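Local coordinates for DNA polymerase III subunit beta (Pseudomonas aeruginosa, PDB 4TSZ), which encircles DNA as a ring-shaped sliding clamp, tethering DNA polymerases and other proteins to it and so conferring processivity, at residues R266-R271 and E306-E311; R281-Q286 and L292-N297; V323-D328 and Y361-M366. All blocks are in the same frame, centred on the assembly; numbering follows the deposited sequence.

Contact 1 (R266-R271 and E306-E311)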
ATOM      1  N   ARG E 266      -7.960   9.065 -22.505  1.00 38.17           N
ATOM      2  CA  ARG E 266      -7.282   8.744 -21.259  1.00 36.40           C
ATOM      3  C   ARG E 266      -5.981   7.982 -21.508  1.00 38.10           C
ATOM      4  O   ARG E 266      -4.963   8.333 -20.908  1.00 35.99           O
ATOM      5  CB  ARG E 266      -8.196   7.997 -20.265  1.00 36.90           C
ATOM      6  CG  ARG E 266      -7.549   7.874 -18.871  1.00 42.55           C
ATOM      7  CD  ARG E 266      -7.800   6.555 -18.161  1.00 51.30           C
ATOM      8  NE  ARG E 266      -7.346   5.354 -18.882  1.00 56.11           N
ATOM      9  CZ  ARG E 266      -6.118   4.835 -18.811  1.00 65.52           C
ATOM     10  NH1 ARG E 266      -5.172   5.439 -18.104  1.00 50.87           N
ATOM     11  NH2 ARG E 266      -5.821   3.725 -19.474  1.00 49.36           N
ATOM     12  N   GLU E 267      -6.008   6.985 -22.419  1.00 35.65           N
ATOM     13  CA  GLU E 267      -4.839   6.162 -22.770  1.00 34.93           C
ATOM     14  C   GLU E 267      -3.736   6.976 -23.434  1.00 40.33           C
ATOM     15  O   GLU E 267      -2.563   6.837 -23.062  1.00 37.65           O
ATOM     16  CB  GLU E 267      -5.238   4.964 -23.642  1.00 36.84           C
ATOM     17  CG  GLU E 267      -5.943   3.868 -22.863  1.00 45.06           C
ATOM     18  CD  GLU E 267      -6.937   3.020 -23.641  1.00 65.67           C
ATOM     19  OE1 GLU E 267      -7.649   2.213 -23.002  1.00 53.77           O
ATOM     20  OE2 GLU E 267      -7.026   3.172 -24.882  1.00 59.94           O
ATOM     21  N   ALA E 268      -4.119   7.849 -24.390  1.00 40.06           N
ATOM     22  CA  ALA E 268      -3.190   8.732 -25.101  1.00 41.11           C
ATOM     23  C   ALA E 268      -2.589   9.777 -24.164  1.00 45.56           C
ATOM     24  O   ALA E 268      -1.389  10.045 -24.258  1.00 45.28           O
ATOM     25  CB  ALA E 268      -3.901   9.413 -26.257  1.00 42.84           C
ATOM     26  N   PHE E 269      -3.416  10.368 -23.254  1.00 42.00           N
ATOM     27  CA  PHE E 269      -2.926  11.335 -22.269  1.00 40.87           C
ATOM     28  C   PHE E 269      -1.953  10.655 -21.292  1.00 41.81           C
ATOM     29  O   PHE E 269      -0.919  11.225 -20.996  1.00 39.32           O
ATOM     30  CB  PHE E 269      -4.076  12.050 -21.524  1.00 42.56           C
ATOM     31  CG  PHE E 269      -4.878  13.053 -22.330  1.00 45.10           C
ATOM     32  CD1 PHE E 269      -4.279  13.808 -23.331  1.00 50.04           C
ATOM     33  CD2 PHE E 269      -6.216  13.286 -22.048  1.00 47.25           C
ATOM     34  CE1 PHE E 269      -5.029  14.730 -24.084  1.00 51.83           C
ATOM     35  CE2 PHE E 269      -6.965  14.212 -22.795  1.00 51.10           C
ATOM     36  CZ  PHE E 269      -6.366  14.927 -23.807  1.00 50.04           C
ATOM     37  N   SER E 270      -2.255   9.417 -20.845  1.00 39.03           N
ATOM     38  CA  SER E 270      -1.382   8.658 -19.934  1.00 37.87           C
ATOM     39  C   SER E 270      -0.024   8.338 -20.589  1.00 41.77           C
ATOM     40  O   SER E 270       1.011   8.496 -19.939  1.00 40.37           O
ATOM     41  CB  SER E 270      -2.051   7.360 -19.483  1.00 41.19           C
ATOM     42  OG  SER E 270      -3.178   7.608 -18.666  1.00 51.58           O
ATOM     43  N   ARG E 271      -0.028   7.918 -21.882  1.00 39.27           N
ATOM     44  CA  ARG E 271       1.207   7.596 -22.624  1.00 39.25           C
ATOM     45  C   ARG E 271       2.090   8.824 -22.773  1.00 44.76           C
ATOM     46  O   ARG E 271       3.276   8.755 -22.447  1.00 44.91           O
ATOM     47  CB  ARG E 271       0.910   6.995 -24.000  1.00 37.99           C
ATOM     48  CG  ARG E 271       0.431   5.552 -23.944  1.00 45.25           C
ATOM     49  CD  ARG E 271       0.342   4.910 -25.306  1.00 45.04           C
ATOM     50  NE  ARG E 271      -0.857   5.314 -26.038  1.00 47.80           N
ATOM     51  CZ  ARG E 271      -2.006   4.654 -26.013  1.00 54.85           C
ATOM     52  NH1 ARG E 271      -2.135   3.560 -25.275  1.00 38.65           N
ATOM     53  NH2 ARG E 271      -3.036   5.078 -26.728  1.00 46.15           N
ATOM     54  N   GLU E 306       1.194  11.574 -30.067  1.00 49.40           N
ATOM     55  CA  GLU E 306       0.060  10.713 -30.365  1.00 49.39           C
ATOM     56  C   GLU E 306      -1.038  11.461 -31.106  1.00 53.78           C
ATOM     57  O   GLU E 306      -1.206  12.666 -30.929  1.00 52.86           O
ATOM     58  CB  GLU E 306      -0.483  10.025 -29.102  1.00 49.82           C
ATOM     59  CG  GLU E 306      -1.043   8.653 -29.443  1.00 62.27           C
ATOM     60  CD  GLU E 306      -1.431   7.754 -28.290  1.00 75.33           C
ATOM     61  OE1 GLU E 306      -2.495   7.100 -28.392  1.00 66.56           O
ATOM     62  OE2 GLU E 306      -0.661   7.670 -27.307  1.00 62.45           O
ATOM     63  N   GLU E 307      -1.764  10.737 -31.954  1.00 51.38           N
ATOM     64  CA  GLU E 307      -2.872  11.267 -32.733  1.00 52.24           C
ATOM     65  C   GLU E 307      -4.115  10.478 -32.350  1.00 56.36           C
ATOM     66  O   GLU E 307      -4.090   9.241 -32.352  1.00 56.43           O
ATOM     67  CB  GLU E 307      -2.592  11.146 -34.236  1.00 55.12           C
ATOM     68  CG  GLU E 307      -1.478  12.047 -34.737  1.00 66.84           C
ATOM     69  CD  GLU E 307      -1.314  12.084 -36.246  1.00 94.23           C
ATOM     70  OE1 GLU E 307      -1.432  11.018 -36.895  1.00105.70           O
ATOM     71  OE2 GLU E 307      -1.041  13.182 -36.780  1.00 83.64           O
ATOM     72  N   VAL E 308      -5.181  11.197 -31.958  1.00 51.27           N
ATOM     73  CA  VAL E 308      -6.455  10.604 -31.554  1.00 50.30           C
ATOM     74  C   VAL E 308      -7.567  11.114 -32.469  1.00 54.12           C
ATOM     75  O   VAL E 308      -7.709  12.329 -32.652  1.00 54.75           O
ATOM     76  CB  VAL E 308      -6.789  10.852 -30.054  1.00 52.19           C
ATOM     77  CG1 VAL E 308      -8.084  10.152 -29.648  1.00 51.77           C
ATOM     78  CG2 VAL E 308      -5.640  10.417 -29.151  1.00 50.67           C
ATOM     79  N   GLN E 309      -8.360  10.189 -33.022  1.00 49.35           N
ATOM     80  CA  GLN E 309      -9.508  10.540 -33.855  1.00 50.58           C
ATOM     81  C   GLN E 309     -10.618  11.044 -32.941  1.00 53.09           C
ATOM     82  O   GLN E 309     -10.907  10.423 -31.919  1.00 51.82           O
ATOM     83  CB  GLN E 309      -9.981   9.348 -34.699  1.00 53.11           C
ATOM     84  CG  GLN E 309      -9.193   9.162 -35.985  1.00 73.79           C
ATOM     85  CD  GLN E 309      -9.757   8.038 -36.808  1.00101.61           C
ATOM     86  OE1 GLN E 309      -9.309   6.890 -36.724  1.00 99.60           O
ATOM     87  NE2 GLN E 309     -10.765   8.338 -37.614  1.00 95.61           N
ATOM     88  N   VAL E 310     -11.184  12.208 -33.267  1.00 50.09           N
ATOM     89  CA  VAL E 310     -12.258  12.840 -32.490  1.00 49.87           C
ATOM     90  C   VAL E 310     -13.370  13.314 -33.438  1.00 57.69           C
ATOM     91  O   VAL E 310     -13.117  13.466 -34.628  1.00 58.20           O
ATOM     92  CB  VAL E 310     -11.743  14.017 -31.601  1.00 51.61           C
ATOM     93  CG1 VAL E 310     -10.829  13.529 -30.470  1.00 49.53           C
ATOM     94  CG2 VAL E 310     -11.063  15.114 -32.427  1.00 51.80           C
ATOM     95  N   GLU E 311     -14.585  13.563 -32.914  1.00 56.05           N
ATOM     96  CA  GLU E 311     -15.685  14.123 -33.695  1.00 57.47           C
ATOM     97  C   GLU E 311     -15.532  15.629 -33.543  1.00 61.69           C
ATOM     98  O   GLU E 311     -15.832  16.185 -32.474  1.00 60.12           O
ATOM     99  CB  GLU E 311     -17.057  13.669 -33.168  1.00 59.51           C
ATOM    100  CG  GLU E 311     -17.479  12.272 -33.597  1.00 72.69           C
ATOM    101  CD  GLU E 311     -18.755  11.759 -32.950  1.00 94.28           C
ATOM    102  OE1 GLU E 311     -19.686  12.568 -32.723  1.00 79.13           O
ATOM    103  OE2 GLU E 311     -18.825  10.539 -32.679  1.00 94.98           O
TER

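Contact 2 (R281-Q286 and L292-N297)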
ATOM      1  N   ARG E 281       4.007  19.249 -15.924  1.00 40.25           N
ATOM      2  CA  ARG E 281       3.062  18.305 -16.559  1.00 38.79           C
ATOM      3  C   ARG E 281       2.346  18.830 -17.815  1.00 41.84           C
ATOM      4  O   ARG E 281       1.223  18.427 -18.114  1.00 42.09           O
ATOM      5  CB  ARG E 281       2.074  17.784 -15.490  1.00 35.14           C
ATOM      6  CG  ARG E 281       2.772  17.089 -14.309  1.00 38.66           C
ATOM      7  CD  ARG E 281       3.144  15.651 -14.638  1.00 38.31           C
ATOM      8  NE  ARG E 281       1.931  14.830 -14.779  1.00 39.73           N
ATOM      9  CZ  ARG E 281       1.884  13.579 -15.219  1.00 47.68           C
ATOM     10  NH1 ARG E 281       2.991  12.967 -15.628  1.00 42.87           N
ATOM     11  NH2 ARG E 281       0.728  12.931 -15.265  1.00 36.66           N
ATOM     12  N   GLY E 282       3.018  19.720 -18.535  1.00 38.26           N
ATOM     13  CA  GLY E 282       2.474  20.355 -19.724  1.00 38.21           C
ATOM     14  C   GLY E 282       2.482  19.482 -20.953  1.00 43.01           C
ATOM     15  O   GLY E 282       3.468  18.798 -21.248  1.00 44.13           O
ATOM     16  N   ILE E 283       1.351  19.494 -21.664  1.00 40.07           N
ATOM     17  CA  ILE E 283       1.162  18.819 -22.945  1.00 40.30           C
ATOM     18  C   ILE E 283       0.616  19.834 -23.927  1.00 45.15           C
ATOM     19  O   ILE E 283      -0.008  20.824 -23.521  1.00 44.89           O
ATOM     20  CB  ILE E 283       0.307  17.524 -22.879  1.00 42.52           C
ATOM     21  CG1 ILE E 283      -1.138  17.795 -22.390  1.00 42.75           C
ATOM     22  CG2 ILE E 283       1.024  16.414 -22.094  1.00 42.10           C
ATOM     23  CD1 ILE E 283      -2.141  16.758 -22.758  1.00 53.66           C
ATOM     24  N   ARG E 284       0.877  19.614 -25.208  1.00 43.72           N
ATOM     25  CA  ARG E 284       0.377  20.471 -26.267  1.00 45.32           C
ATOM     26  C   ARG E 284      -0.671  19.705 -27.067  1.00 49.35           C
ATOM     27  O   ARG E 284      -0.453  18.555 -27.459  1.00 48.77           O
ATOM     28  CB  ARG E 284       1.514  20.966 -27.168  1.00 47.84           C
ATOM     29  CG  ARG E 284       1.059  21.973 -28.234  1.00 60.36           C
ATOM     30  CD  ARG E 284       2.143  22.237 -29.251  1.00 70.71           C
ATOM     31  NE  ARG E 284       2.423  21.052 -30.065  1.00 74.70           N
ATOM     32  CZ  ARG E 284       3.392  20.975 -30.973  1.00 88.05           C
ATOM     33  NH1 ARG E 284       4.190  22.015 -31.196  1.00 70.43           N
ATOM     34  NH2 ARG E 284       3.572  19.857 -31.665  1.00 76.91           N
ATOM     35  N   LEU E 285      -1.816  20.352 -27.276  1.00 46.68           N
ATOM     36  CA  LEU E 285      -2.937  19.826 -28.037  1.00 46.56           C
ATOM     37  C   LEU E 285      -3.035  20.590 -29.357  1.00 51.42           C
ATOM     38  O   LEU E 285      -2.942  21.818 -29.369  1.00 51.01           O
ATOM     39  CB  LEU E 285      -4.230  20.012 -27.214  1.00 46.24           C
ATOM     40  CG  LEU E 285      -4.854  18.811 -26.485  1.00 49.74           C
ATOM     41  CD1 LEU E 285      -3.827  17.899 -25.851  1.00 48.74           C
ATOM     42  CD2 LEU E 285      -5.875  19.267 -25.463  1.00 51.06           C
ATOM     43  N   GLN E 286      -3.178  19.860 -30.466  1.00 48.80           N
ATOM     44  CA  GLN E 286      -3.385  20.452 -31.780  1.00 49.75           C
ATOM     45  C   GLN E 286      -4.643  19.844 -32.346  1.00 53.12           C
ATOM     46  O   GLN E 286      -4.660  18.673 -32.735  1.00 50.94           O
ATOM     47  CB  GLN E 286      -2.181  20.283 -32.709  1.00 52.05           C
ATOM     48  CG  GLN E 286      -1.012  21.193 -32.343  1.00 65.14           C
ATOM     49  CD  GLN E 286       0.235  20.933 -33.158  1.00 83.79           C
ATOM     50  OE1 GLN E 286       1.072  21.821 -33.336  1.00 80.31           O
ATOM     51  NE2 GLN E 286       0.419  19.706 -33.646  1.00 71.91           N
ATOM     52  N   LEU E 292      -7.117  15.011 -33.028  1.00 53.05           N
ATOM     53  CA  LEU E 292      -6.457  15.630 -31.887  1.00 50.60           C
ATOM     54  C   LEU E 292      -5.020  15.101 -31.792  1.00 53.38           C
ATOM     55  O   LEU E 292      -4.808  13.917 -31.512  1.00 52.08           O
ATOM     56  CB  LEU E 292      -7.222  15.429 -30.559  1.00 49.06           C
ATOM     57  CG  LEU E 292      -6.618  16.163 -29.343  1.00 51.48           C
ATOM     58  CD1 LEU E 292      -6.877  17.666 -29.413  1.00 51.56           C
ATOM     59  CD2 LEU E 292      -7.142  15.600 -28.045  1.00 52.37           C
ATOM     60  N   LYS E 293      -4.042  15.979 -32.059  1.00 49.91           N
ATOM     61  CA  LYS E 293      -2.621  15.642 -31.954  1.00 49.35           C
ATOM     62  C   LYS E 293      -2.162  16.047 -30.553  1.00 51.15           C
ATOM     63  O   LYS E 293      -2.445  17.169 -30.121  1.00 50.85           O
ATOM     64  CB  LYS E 293      -1.784  16.372 -33.017  1.00 53.09           C
ATOM     65  CG  LYS E 293      -2.034  15.935 -34.458  1.00 70.15           C
ATOM     66  CD  LYS E 293      -1.102  16.693 -35.401  1.00 82.62           C
ATOM     67  CE  LYS E 293      -1.429  16.503 -36.862  1.00 94.61           C
ATOM     68  NZ  LYS E 293      -0.484  17.245 -37.736  1.00102.89           N
ATOM     69  N   ILE E 294      -1.503  15.123 -29.833  1.00 45.47           N
ATOM     70  CA  ILE E 294      -0.994  15.352 -28.482  1.00 44.43           C
ATOM     71  C   ILE E 294       0.524  15.243 -28.476  1.00 47.70           C
ATOM     72  O   ILE E 294       1.079  14.271 -28.989  1.00 47.30           O
ATOM     73  CB  ILE E 294      -1.638  14.411 -27.423  1.00 46.89           C
ATOM     74  CG1 ILE E 294      -3.173  14.350 -27.572  1.00 47.05           C
ATOM     75  CG2 ILE E 294      -1.214  14.806 -25.974  1.00 47.04           C
ATOM     76  CD1 ILE E 294      -3.770  13.058 -27.140  1.00 51.74           C
ATOM     77  N   GLN E 295       1.189  16.238 -27.888  1.00 44.20           N
ATOM     78  CA  GLN E 295       2.642  16.243 -27.784  1.00 44.54           C
ATOM     79  C   GLN E 295       3.074  16.612 -26.361  1.00 47.46           C
ATOM     80  O   GLN E 295       2.457  17.463 -25.721  1.00 45.51           O
ATOM     81  CB  GLN E 295       3.256  17.193 -28.824  1.00 47.17           C
ATOM     82  CG  GLN E 295       4.766  17.092 -28.958  1.00 70.52           C
ATOM     83  CD  GLN E 295       5.429  18.424 -28.725  1.00 98.94           C
ATOM     84  OE1 GLN E 295       5.447  18.958 -27.607  1.00 96.15           O
ATOM     85  NE2 GLN E 295       6.007  18.983 -29.778  1.00 94.27           N
ATOM     86  N   ALA E 296       4.129  15.948 -25.878  1.00 44.63           N
ATOM     87  CA  ALA E 296       4.727  16.199 -24.575  1.00 43.81           C
ATOM     88  C   ALA E 296       6.239  16.100 -24.661  1.00 49.85           C
ATOM     89  O   ALA E 296       6.777  15.213 -25.335  1.00 49.53           O
ATOM     90  CB  ALA E 296       4.204  15.212 -23.547  1.00 43.15           C
ATOM     91  N   ASN E 297       6.928  17.016 -23.976  1.00 47.89           N
ATOM     92  CA  ASN E 297       8.388  17.015 -23.885  1.00 48.75           C
ATOM     93  C   ASN E 297       8.862  17.448 -22.515  1.00 51.24           C
ATOM     94  O   ASN E 297       8.105  18.072 -21.761  1.00 49.92           O
ATOM     95  CB  ASN E 297       9.084  17.753 -25.042  1.00 53.07           C
ATOM     96  CG  ASN E 297       8.626  19.169 -25.257  1.00 73.50           C
ATOM     97  OD1 ASN E 297       8.888  20.063 -24.449  1.00 72.00           O
ATOM     98  ND2 ASN E 297       7.958  19.404 -26.372  1.00 63.12           N
TER

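Contact 3 (V323-D328 and Y361-M366)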
ATOM      1  N   VAL E 323      -1.545  17.854 -18.090  1.00 32.09           N
ATOM      2  CA  VAL E 323      -2.066  16.517 -18.400  1.00 32.24           C
ATOM      3  C   VAL E 323      -2.732  15.823 -17.206  1.00 36.57           C
ATOM      4  O   VAL E 323      -3.730  15.129 -17.392  1.00 35.01           O
ATOM      5  CB  VAL E 323      -1.044  15.623 -19.172  1.00 34.93           C
ATOM      6  CG1 VAL E 323       0.158  15.251 -18.317  1.00 33.83           C
ATOM      7  CG2 VAL E 323      -1.710  14.381 -19.771  1.00 34.38           C
ATOM      8  N   SER E 324      -2.192  16.042 -15.983  1.00 34.45           N
ATOM      9  CA  SER E 324      -2.757  15.493 -14.751  1.00 32.96           C
ATOM     10  C   SER E 324      -4.163  16.052 -14.530  1.00 35.33           C
ATOM     11  O   SER E 324      -5.042  15.287 -14.151  1.00 33.81           O
ATOM     12  CB  SER E 324      -1.847  15.782 -13.554  1.00 35.09           C
ATOM     13  OG  SER E 324      -0.587  15.156 -13.724  1.00 40.52           O
ATOM     14  N   TYR E 325      -4.393  17.353 -14.835  1.00 33.16           N
ATOM     15  CA  TYR E 325      -5.718  17.985 -14.703  1.00 32.44           C
ATOM     16  C   TYR E 325      -6.726  17.361 -15.669  1.00 36.81           C
ATOM     17  O   TYR E 325      -7.879  17.155 -15.293  1.00 36.03           O
ATOM     18  CB  TYR E 325      -5.661  19.516 -14.913  1.00 33.16           C
ATOM     19  CG  TYR E 325      -4.893  20.310 -13.874  1.00 33.20           C
ATOM     20  CD1 TYR E 325      -4.528  19.739 -12.654  1.00 34.14           C
ATOM     21  CD2 TYR E 325      -4.572  21.648 -14.090  1.00 33.81           C
ATOM     22  CE1 TYR E 325      -3.836  20.474 -11.691  1.00 34.37           C
ATOM     23  CE2 TYR E 325      -3.878  22.388 -13.139  1.00 34.53           C
ATOM     24  CZ  TYR E 325      -3.523  21.803 -11.936  1.00 39.86           C
ATOM     25  OH  TYR E 325      -2.827  22.541 -11.011  1.00 39.41           O
ATOM     26  N   LEU E 326      -6.281  17.025 -16.899  1.00 35.32           N
ATOM     27  CA  LEU E 326      -7.139  16.382 -17.898  1.00 35.92           C
ATOM     28  C   LEU E 326      -7.449  14.933 -17.509  1.00 36.57           C
ATOM     29  O   LEU E 326      -8.602  14.512 -17.616  1.00 34.82           O
ATOM     30  CB  LEU E 326      -6.537  16.465 -19.315  1.00 36.81           C
ATOM     31  CG  LEU E 326      -6.259  17.871 -19.890  1.00 41.70           C
ATOM     32  CD1 LEU E 326      -5.705  17.764 -21.284  1.00 42.49           C
ATOM     33  CD2 LEU E 326      -7.524  18.746 -19.916  1.00 42.63           C
ATOM     34  N   LEU E 327      -6.426  14.201 -16.997  1.00 31.47           N
ATOM     35  CA  LEU E 327      -6.577  12.819 -16.533  1.00 30.68           C
ATOM     36  C   LEU E 327      -7.528  12.738 -15.331  1.00 33.95           C
ATOM     37  O   LEU E 327      -8.366  11.831 -15.262  1.00 32.32           O
ATOM     38  CB  LEU E 327      -5.214  12.156 -16.245  1.00 29.49           C
ATOM     39  CG  LEU E 327      -4.410  11.780 -17.490  1.00 34.30           C
ATOM     40  CD1 LEU E 327      -2.934  11.635 -17.171  1.00 32.75           C
ATOM     41  CD2 LEU E 327      -4.969  10.507 -18.161  1.00 35.99           C
ATOM     42  N   ASP E 328      -7.454  13.730 -14.435  1.00 31.01           N
ATOM     43  CA  ASP E 328      -8.346  13.827 -13.280  1.00 31.90           C
ATOM     44  C   ASP E 328      -9.808  13.904 -13.718  1.00 37.36           C
ATOM     45  O   ASP E 328     -10.652  13.203 -13.158  1.00 37.78           O
ATOM     46  CB  ASP E 328      -8.017  15.055 -12.425  1.00 32.93           C
ATOM     47  CG  ASP E 328      -6.762  14.955 -11.606  1.00 35.07           C
ATOM     48  OD1 ASP E 328      -6.239  13.831 -11.451  1.00 37.80           O
ATOM     49  OD2 ASP E 328      -6.283  16.002 -11.146  1.00 32.26           O
ATOM     50  N   TYR E 361     -16.835  20.341 -15.791  1.00 42.05           N
ATOM     51  CA  TYR E 361     -15.427  20.450 -15.416  1.00 40.08           C
ATOM     52  C   TYR E 361     -14.767  21.540 -16.209  1.00 45.47           C
ATOM     53  O   TYR E 361     -14.897  21.591 -17.424  1.00 45.41           O
ATOM     54  CB  TYR E 361     -14.702  19.110 -15.600  1.00 39.25           C
ATOM     55  CG  TYR E 361     -15.403  17.993 -14.862  1.00 40.04           C
ATOM     56  CD1 TYR E 361     -15.173  17.778 -13.506  1.00 40.26           C
ATOM     57  CD2 TYR E 361     -16.368  17.210 -15.494  1.00 41.43           C
ATOM     58  CE1 TYR E 361     -15.875  16.802 -12.797  1.00 39.97           C
ATOM     59  CE2 TYR E 361     -17.074  16.226 -14.796  1.00 42.00           C
ATOM     60  CZ  TYR E 361     -16.823  16.026 -13.445  1.00 45.63           C
ATOM     61  OH  TYR E 361     -17.489  15.043 -12.754  1.00 40.92           O
ATOM     62  N   VAL E 362     -14.079  22.438 -15.510  1.00 43.09           N
ATOM     63  CA  VAL E 362     -13.417  23.591 -16.123  1.00 43.89           C
ATOM     64  C   VAL E 362     -11.914  23.476 -15.892  1.00 45.76           C
ATOM     65  O   VAL E 362     -11.499  23.247 -14.763  1.00 44.33           O
ATOM     66  CB  VAL E 362     -14.001  24.912 -15.562  1.00 49.29           C
ATOM     67  CG1 VAL E 362     -13.387  26.121 -16.254  1.00 49.99           C
ATOM     68  CG2 VAL E 362     -15.531  24.938 -15.689  1.00 50.07           C
ATOM     69  N   VAL E 363     -11.104  23.570 -16.964  1.00 41.47           N
ATOM     70  CA  VAL E 363      -9.653  23.488 -16.844  1.00 40.10           C
ATOM     71  C   VAL E 363      -9.034  24.698 -17.536  1.00 44.19           C
ATOM     72  O   VAL E 363      -9.161  24.823 -18.755  1.00 45.18           O
ATOM     73  CB  VAL E 363      -9.039  22.147 -17.373  1.00 42.57           C
ATOM     74  CG1 VAL E 363      -7.532  22.094 -17.104  1.00 41.87           C
ATOM     75  CG2 VAL E 363      -9.717  20.926 -16.762  1.00 41.44           C
ATOM     76  N   MET E 364      -8.331  25.560 -16.781  1.00 40.07           N
ATOM     77  CA  MET E 364      -7.612  26.695 -17.369  1.00 40.39           C
ATOM     78  C   MET E 364      -6.390  26.142 -18.121  1.00 43.56           C
ATOM     79  O   MET E 364      -5.724  25.220 -17.625  1.00 40.68           O
ATOM     80  CB  MET E 364      -7.127  27.704 -16.308  1.00 42.59           C
ATOM     81  CG  MET E 364      -8.168  28.720 -15.893  1.00 46.84           C
ATOM     82  SD  MET E 364      -8.965  29.654 -17.252  1.00 52.18           S
ATOM     83  CE  MET E 364      -7.697  30.830 -17.631  1.00 49.36           C
ATOM     84  N   PRO E 365      -6.082  26.684 -19.314  1.00 41.57           N
ATOM     85  CA  PRO E 365      -4.906  26.191 -20.048  1.00 42.06           C
ATOM     86  C   PRO E 365      -3.568  26.696 -19.485  1.00 47.03           C
ATOM     87  O   PRO E 365      -3.524  27.424 -18.489  1.00 46.25           O
ATOM     88  CB  PRO E 365      -5.154  26.715 -21.471  1.00 44.62           C
ATOM     89  CG  PRO E 365      -5.906  27.969 -21.276  1.00 49.01           C
ATOM     90  CD  PRO E 365      -6.764  27.766 -20.054  1.00 43.48           C
ATOM     91  N   MET E 366      -2.473  26.274 -20.133  1.00 45.39           N
ATOM     92  CA  MET E 366      -1.101  26.678 -19.845  1.00 45.08           C
ATOM     93  C   MET E 366      -0.598  27.449 -21.067  1.00 53.48           C
ATOM     94  O   MET E 366      -0.972  27.123 -22.199  1.00 53.54           O
ATOM     95  CB  MET E 366      -0.203  25.448 -19.649  1.00 45.86           C
ATOM     96  CG  MET E 366      -0.437  24.696 -18.360  1.00 47.18           C
ATOM     97  SD  MET E 366       0.561  23.191 -18.290  1.00 49.00           S
ATOM     98  CE  MET E 366       2.202  23.872 -18.130  1.00 46.02           C
TER

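Contact 1 (R266-R271 and E306-E311)
At the subunit interface of the DNA-clamp fold, a side-on arginine-carboxylate salt bridge joins Arg271 of helix 262-273 to Glu306 of strand 303-309. The helix packs on its sheet nearly antiparallel to this strand, at 170°, with the axes of the short segments 9.2 Å apart. Glu306 extends beyond CG and presents both oxygens to the arginine. Arg271 NE donates to Glu306 OE2 at 2.7 Å, reaching it on the syn side but somewhat above the carboxylate plane. Arg271 NH2 donates to Glu306 OE1, also at 2.7 Å, and this bond uses the syn lone pair. Both N-H directions are almost straight, and both oxygens lie close to the guanidinium plane, so the paired bonds fix the rotation of the two flat groups, which are only 25° from coplanar. A bend at chi3 (-78°) turns the guanidinium back over its own helix, where Glu267 O sits 3.7 Å above the centre of one face. The remaining nitrogen, Arg271 NH1, bonds to Ser82 O of the second subunit, and Glu306 pairs in antiparallel fashion with a strand of that subunit, carrying the sheet across the interface. Both partners of this buried ion pair thus also contact the second subunit. Ala268 CB packs against the carboxylate, 3.4 Å from Glu306 OE1, and makes the apolar contact with Val308 CG2 at 3.5 Å.

Contact 2 (R281-Q286 and L292-N297)
Arg284 and Gln295 face each other as a hydrogen-bonded pair in the antiparallel beta hairpin of strands 282-288 and 291-297, the middle of a four-stranded sheet in the C-terminal domain. The hairpin illustrates how a two-faced sheet sorts its side chains. On the face carrying Arg284, Gln286, Lys293 and Gln295, the groups are long and polar. Arg284 and Gln295 slant across one another with guanidinium and amide planes 32° apart, and Gln295 NE2 stands 3.1 Å above one guanidinium face, displaced toward its rim. As modelled, Arg284 NH2 and Gln295 NE2 are two donors 3.2 Å apart, so this is flat-group packing and not a hydrogen bond. CG of Gln295 lies anti to the backbone N (chi1 -170°), and the bend at chi2 then folds the amide over the arginine. Next along the sheet, Gln286 and Lys293 meet near their roots, CB to CB at 3.9 Å, before the lysine chain runs extended away.

The other face is apolar and packs beneath helix 262-273, whose Phe269 touches Ile283 and Ile294. Ile294 lies side by side with both Ile283 and Leu285, all pointing the same way; its CG2 meets Ile283 CD1 at 3.9 Å, while its CG1 meets Leu285 CD1. Leu292 reaches in at an angle, placing CD1 3.7 Å from Leu285 CG. Two reciprocal pairs of backbone bonds hold this register, the shortest running from Arg284 N to Gln295 O at 2.7 Å.

Contact 3 (V323-D328 and Y361-M366)
Val363, near the end of strand 359-363, packs against Tyr325 and Leu326 of helix 323-330 beside the peptide-binding site of the clamp. The strand belongs to the eight-stranded sheet that central and C-terminal domains of the clamp build together. CB of Val363 points toward the helix and branches there. The CG1 branch, anti to the backbone N (chi1 -175°), does most of the touching: it lies 3.9 Å from Tyr325 CB, approaches the phenol ring obliquely, with ring atom Tyr325 CD2 4.2 Å away, and is 4.4 Å from Leu326 CD2. The second branch, CG2, is as far from Leu326 CD2 as CG1 is, but stays farther from the tyrosine. One methyl is therefore set between two successive helix residues, a purely apolar junction with no hydrogen bond across it. Leu326 leaves the helix to one side of the strand, though its tip comes nearer, and both Leu326 and Val363 rest on Phe321.

The peptide occupies the neighbouring surface: it packs on Tyr325, Val362, Met364 and Met366 and makes backbone hydrogen bonds with Pro365. Beyond its root on Val363, the Tyr325 side chain leans on His176 and Arg177, so this small contact connects the docking site to the central domain. Tyr325 CG lies anti to its own carbonyl carbon (chi1 -66°), carrying the ring outward past the Val363 CG1 methyl that touches CB.

From the N terminus, the chain passes through the N-terminal and central domains before reaching all three contacts in the C-terminal domain. Helix 262-273 opens contact 1, which closes only at strand 303-309; nested inside that loop, contact 2 closes the short hairpin between. Contact 3 follows in series, its loop running from helix 323-330 to the last strand. Contacts 1 and 2 share a sheet, joined by backbone bonds between Glu306 and Ile294. Contact 2 reaches contact 3 through Arg281, which bonds to Ser324, while Phe269 and Leu327 pack the two helices together. That helix packing ties the sheet that reaches the second subunit to the side where the peptide binds.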